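Local coordinates for transcriptional regulator, IclR family (Ruegeria sp. TM1040, PDB 3R4K), which probably represses or activates transcription by binding DNA through an N-terminal helix-turn-helix domain, as in other IclR-family regulators with a C-terminal effector domain, at residues T94-H99 with V216-S221; P206-L211 with G247-P252. One frame throughout, in Å; residues are numbered along the deposited sequence.

Overall arrangement
From the N terminus, the chain passes through the helix-turn-helix domain and helices 66-76 and 79-94, then enters the six-stranded sheet within 94-99, at strand 97-104. It reaches 206-211, whose first residues form a hairpin turn, before strand 210-219 returns and 216-221 closes interaction 1 over 116 intervening residues. Helix 225-245 follows, and 247-252 beyond it comes back to the turn, closing interaction 2 over 35 residues. The two closures therefore cross rather than nest. Interaction 1 joins neighbouring central strands at the outgoing end of strand 210-219; interaction 2, its centre about 26 Å away, ties the C-terminal tail to the turn leading into that strand, which also meets the DNA-binding domain.

Interaction 1: T94-H99 with V216-S221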
loop_
_atom_site.group_PDB
_atom_site.type_symbol
_atom_site.label_atom_id
_atom_site.label_comp_id
_atom_site.label_asym_id
_atom_site.label_seq_id
_atom_site.Cartn_x
_atom_site.Cartn_y
_atom_site.Cartn_z
ATOM N N THR A 94 6.734 9.455 28.791
ATOM C CA THR A 94 7.057 8.368 29.728
ATOM C C THR A 94 8.410 8.550 30.417
ATOM O O THR A 94 8.649 7.945 31.471
ATOM C CB THR A 94 7.048 7.023 28.992
ATOM O OG1 THR A 94 8.060 7.038 27.978
ATOM C CG2 THR A 94 5.692 6.699 28.373
ATOM N N GLY A 95 9.295 9.328 29.801
ATOM C CA GLY A 95 10.645 9.530 30.325
ATOM C C GLY A 95 11.550 8.336 30.086
ATOM O O GLY A 95 12.667 8.271 30.608
ATOM N N GLU A 96 11.083 7.405 29.236
ATOM C CA GLU A 96 11.760 6.152 28.931
ATOM C C GLU A 96 12.027 5.950 27.432
ATOM O O GLU A 96 11.526 6.699 26.606
ATOM C CB GLU A 96 10.932 4.983 29.482
ATOM C CG GLU A 96 10.671 5.078 30.978
ATOM C CD GLU A 96 11.869 5.020 31.910
ATOM O OE1 GLU A 96 12.978 4.666 31.448
ATOM O OE2 GLU A 96 11.683 5.276 33.120
ATOM N N THR A 97 12.857 4.946 27.099
ATOM C CA THR A 97 13.217 4.590 25.729
ATOM C C THR A 97 12.031 3.936 25.053
ATOM O O THR A 97 11.419 3.035 25.624
ATOM C CB THR A 97 14.442 3.654 25.744
ATOM O OG1 THR A 97 15.516 4.349 26.388
ATOM C CG2 THR A 97 14.860 3.177 24.325
ATOM N N THR A 98 11.720 4.379 23.837
ATOM C CA THR A 98 10.630 3.813 23.047
ATOM C C THR A 98 11.209 3.200 21.773
ATOM O O THR A 98 12.232 3.671 21.286
ATOM C CB THR A 98 9.562 4.871 22.762
ATOM O OG1 THR A 98 10.176 5.961 22.079
ATOM C CG2 THR A 98 8.887 5.380 24.030
ATOM N N HIS A 99 10.589 2.141 21.253
ATOM C CA HIS A 99 11.070 1.532 20.021
ATOM C C HIS A 99 9.967 0.845 19.231
ATOM O O HIS A 99 9.001 0.325 19.795
ATOM C CB HIS A 99 12.254 0.569 20.248
ATOM C CG HIS A 99 11.984 -0.599 21.133
ATOM N ND1 HIS A 99 11.851 -1.882 20.614
ATOM C CD2 HIS A 99 11.917 -0.660 22.485
ATOM C CE1 HIS A 99 11.658 -2.671 21.660
ATOM N NE2 HIS A 99 11.696 -1.978 22.811
ATOM N N VAL A 216 7.783 0.516 25.079
ATOM C CA VAL A 216 8.412 1.392 26.076
ATOM C C VAL A 216 9.291 0.493 26.946
ATOM O O VAL A 216 8.755 -0.384 27.619
ATOM C CB VAL A 216 7.353 2.192 26.908
ATOM C CG1 VAL A 216 7.999 2.954 28.072
ATOM C CG2 VAL A 216 6.568 3.142 26.011
ATOM N N ALA A 217 10.624 0.666 26.883
ATOM C CA ALA A 217 11.616 -0.098 27.664
ATOM C C ALA A 217 12.124 0.759 28.788
ATOM O O ALA A 217 12.633 1.860 28.561
ATOM C CB ALA A 217 12.767 -0.555 26.786
ATOM N N ALA A 218 11.972 0.279 30.007
ATOM C CA ALA A 218 12.393 1.037 31.173
ATOM C C ALA A 218 13.219 0.207 32.146
ATOM O O ALA A 218 13.030 -1.005 32.226
ATOM C CB ALA A 218 11.161 1.562 31.881
ATOM N N PRO A 219 14.097 0.828 32.956
ATOM C CA PRO A 219 14.770 0.054 34.006
ATOM C C PRO A 219 13.746 -0.360 35.060
ATOM O O PRO A 219 12.827 0.406 35.384
ATOM C CB PRO A 219 15.784 1.047 34.588
ATOM C CG PRO A 219 15.785 2.213 33.671
ATOM C CD PRO A 219 14.451 2.256 33.049
ATOM N N THR A 220 13.892 -1.566 35.592
ATOM C CA THR A 220 13.012 -2.073 36.640
ATOM C C THR A 220 12.997 -1.096 37.840
ATOM O O THR A 220 11.922 -0.812 38.367
ATOM C CB THR A 220 13.460 -3.476 37.017
ATOM O OG1 THR A 220 13.257 -4.307 35.877
ATOM C CG2 THR A 220 12.685 -4.043 38.181
ATOM N N SER A 221 14.165 -0.523 38.196
ATOM C CA SER A 221 14.337 0.434 39.300
ATOM C C SER A 221 13.442 1.695 39.168
ATOM O O SER A 221 13.175 2.353 40.175
ATOM C CB SER A 221 15.807 0.850 39.424
ATOM O OG SER A 221 16.293 1.616 38.328
HETATM O O HOH W 1 14.558 3.752 29.274
#
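Glu96 reaches along Ala218 and Pro219 at the outgoing end of strand 210-219, just where helix 79-94 gives way to strand 97-104 in the profilin-like (GAF clan) domain of this IclR-family protein. The strands are antiparallel neighbours at the middle of its six-stranded sheet. Thr97 and Ala217 form a hydrogen-bonded pair, and Thr98 with Val216 the non-hydrogen-bonded pair beside it. Ala217 N gives a firm 2.8 Å bond to Thr97 O, whereas the return bond from Thr97 N to Ala217 O is weak at 3.4 Å.

The Glu96 side chain runs alongside the weaker of these two bonds. Glu96 CB sits 3.8 Å from Val216 CG1 and also leans on Ala217 O. CG then passes alongside the Ala218 methyl, and a bend at the second torsion (chi2 -64°) lays the carboxylate carbon, Glu96 CD, 3.5 Å from Ala218 CB. At the tip, Glu96 OE1 comes 3.2 Å from Pro219 CD and forms a salt bridge with Arg222, just past the strand. One water donates to both Glu96 OE1 and Ala217 O while accepting from Thr97 N, three bonds that supplement the weak bond from Thr97 N to Ala217 O and help fix the carboxylate.

On the face bearing Val216, Val216 CG1 and Thr94 OG1 approach tip to tip. That hydroxyl also accepts from Glu96 N in an ST turn and is bonded to Leu90 O. Ile231 and Leu235 of helix 225-245 and Leu90 of helix 79-94 cover the valine. Thr98 lies beside Val216, pointing the same way, its own hydroxyl held by Ser91 and Leu87 O, which leaves the methyl to pack: Thr98 CG2 rests 3.8 Å from Val216 CG2.

Interaction 2: P206-L211 with G247-P252; sequences PDRAVL and GGACPP
Ala249 O is met by several Arg208 carbons. Arg208 CA makes a nearly straight CA-H...O contact of 3.2 Å to Ala249 O (164° at the hydrogen), and Arg208 CB and CG also lie close to that oxygen. With Arg208 CG anti to its own carbonyl carbon (chi1 -65°), the chain is carried over the tail, where Arg208 CG also touches the Ala249 methyl, CB, at 3.6 Å. Arg208 CD follows, 3.4 Å from Cys250 O. A bend at chi3 then brings the guanidinium round so that Pro252 CD lies over one of its faces, 3.4 Å from Arg208 NH1, the two side chains crossing at about a right angle. A serine in place of Arg208 would probably leave Pro252 CD and Cys250 O without this cover and open a gap beside the Ala249 methyl.

Arg208 belongs to the turn of the beta hairpin that links strands 196-204 and 210-219 of the profilin-like domain, and its backbone takes positive phi there. Asp207 braces the turn as an Asx turn: Ala209 N bonds to Asp207 OD1 from well above the carboxylate plane. The partner tail starts at the end of helix 225-245, where Gly247, with positive phi, is the C-prime residue of the Schellman motif that ends the helix, and the chain runs on past the hairpin turn.

At that end Pro206 packs on Gly247. Pro206 CA makes a second, more bent CA-H...O contact, 3.4 Å to Gly247 O, and the ring carbon Pro206 CB sits 3.5 Å from the same oxygen. Ala249 is also joined by backbone bonding to Gly205, next to the turn. Pro206 O accepts from His17 NE2, tying the turn to the helix-turn-helix domain, and the Pro206 ring packs on Ala71 of the second subunit.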
loop_
_atom_site.group_PDB
_atom_site.type_symbol
_atom_site.label_atom_id
_atom_site.label_comp_id
_atom_site.label_asym_id
_atom_site.label_seq_id
_atom_site.Cartn_x
_atom_site.Cartn_y
_atom_site.Cartn_z
ATOM N N PRO A 206 -2.884 -1.729 7.039
ATOM C CA PRO A 206 -4.182 -1.486 6.369
ATOM C C PRO A 206 -5.045 -2.742 6.147
ATOM O O PRO A 206 -6.275 -2.632 6.156
ATOM C CB PRO A 206 -3.779 -0.856 5.034
ATOM C CG PRO A 206 -2.429 -0.254 5.278
ATOM C CD PRO A 206 -1.767 -1.232 6.215
ATOM N N ASP A 207 -4.418 -3.924 6.010
ATOM C CA ASP A 207 -5.092 -5.208 5.808
ATOM C C ASP A 207 -5.569 -5.870 7.136
ATOM O O ASP A 207 -6.082 -6.999 7.101
ATOM C CB ASP A 207 -4.152 -6.172 5.054
ATOM C CG ASP A 207 -2.836 -6.503 5.736
ATOM O OD1 ASP A 207 -2.471 -5.804 6.703
ATOM O OD2 ASP A 207 -2.143 -7.421 5.268
ATOM N N ARG A 208 -5.397 -5.170 8.290
ATOM C CA ARG A 208 -5.766 -5.621 9.650
ATOM C C ARG A 208 -4.800 -6.683 10.219
ATOM O O ARG A 208 -5.046 -7.191 11.317
ATOM C CB ARG A 208 -7.204 -6.152 9.736
ATOM C CG ARG A 208 -8.256 -5.112 9.481
ATOM C CD ARG A 208 -9.536 -5.416 10.219
ATOM N NE ARG A 208 -10.235 -6.580 9.679
ATOM C CZ ARG A 208 -11.461 -6.937 10.042
ATOM N NH1 ARG A 208 -12.134 -6.212 10.932
ATOM N NH2 ARG A 208 -12.039 -8.005 9.497
ATOM N N ALA A 209 -3.714 -7.013 9.497
ATOM C CA ALA A 209 -2.723 -7.977 9.993
ATOM C C ALA A 209 -1.710 -7.255 10.858
ATOM O O ALA A 209 -1.411 -6.073 10.611
ATOM C CB ALA A 209 -2.026 -8.672 8.835
ATOM N N VAL A 210 -1.187 -7.957 11.875
ATOM C CA VAL A 210 -0.176 -7.418 12.780
ATOM C C VAL A 210 1.137 -7.198 11.964
ATOM O O VAL A 210 1.555 -8.111 11.243
ATOM C CB VAL A 210 -0.014 -8.318 14.055
ATOM C CG1 VAL A 210 0.562 -9.694 13.741
ATOM C CG2 VAL A 210 0.787 -7.619 15.152
ATOM N N LEU A 211 1.703 -5.957 12.010
ATOM C CA LEU A 211 2.947 -5.535 11.324
ATOM C C LEU A 211 4.180 -5.634 12.206
ATOM O O LEU A 211 5.306 -5.824 11.723
ATOM C CB LEU A 211 2.876 -4.045 10.901
ATOM C CG LEU A 211 2.047 -3.611 9.749
ATOM C CD1 LEU A 211 2.407 -2.217 9.405
ATOM C CD2 LEU A 211 2.274 -4.486 8.532
ATOM N N GLY A 247 -2.495 4.209 7.883
ATOM C CA GLY A 247 -3.797 3.775 7.383
ATOM C C GLY A 247 -4.214 2.384 7.817
ATOM O O GLY A 247 -4.953 1.694 7.098
ATOM N N GLY A 248 -3.739 1.985 8.993
ATOM C CA GLY A 248 -4.025 0.674 9.562
ATOM C C GLY A 248 -5.428 0.523 10.112
ATOM O O GLY A 248 -6.139 1.502 10.336
ATOM N N ALA A 249 -5.838 -0.726 10.300
ATOM C CA ALA A 249 -7.139 -1.084 10.866
ATOM C C ALA A 249 -6.946 -2.215 11.856
ATOM O O ALA A 249 -6.173 -3.140 11.594
ATOM C CB ALA A 249 -8.117 -1.482 9.772
ATOM N N CYS A 250 -7.601 -2.100 13.017
ATOM C CA CYS A 250 -7.505 -3.075 14.095
ATOM C C CYS A 250 -8.441 -4.237 13.833
ATOM O O CYS A 250 -9.557 -4.015 13.367
ATOM C CB CYS A 250 -7.798 -2.411 15.437
ATOM S SG CYS A 250 -6.691 -1.020 15.830
ATOM N N PRO A 251 -8.046 -5.487 14.138
ATOM C CA PRO A 251 -8.985 -6.605 13.969
ATOM C C PRO A 251 -10.057 -6.601 15.084
ATOM O O PRO A 251 -9.835 -5.945 16.101
ATOM C CB PRO A 251 -8.071 -7.831 14.034
ATOM C CG PRO A 251 -6.959 -7.428 14.897
ATOM C CD PRO A 251 -6.772 -5.946 14.722
ATOM N N PRO A 252 -11.229 -7.277 14.931
ATOM C CA PRO A 252 -12.248 -7.232 16.010
ATOM C C PRO A 252 -11.750 -7.761 17.364
ATOM O O PRO A 252 -12.163 -7.244 18.412
ATOM C CB PRO A 252 -13.396 -8.103 15.465
ATOM C CG PRO A 252 -12.822 -8.884 14.330
ATOM C CD PRO A 252 -11.703 -8.068 13.771
#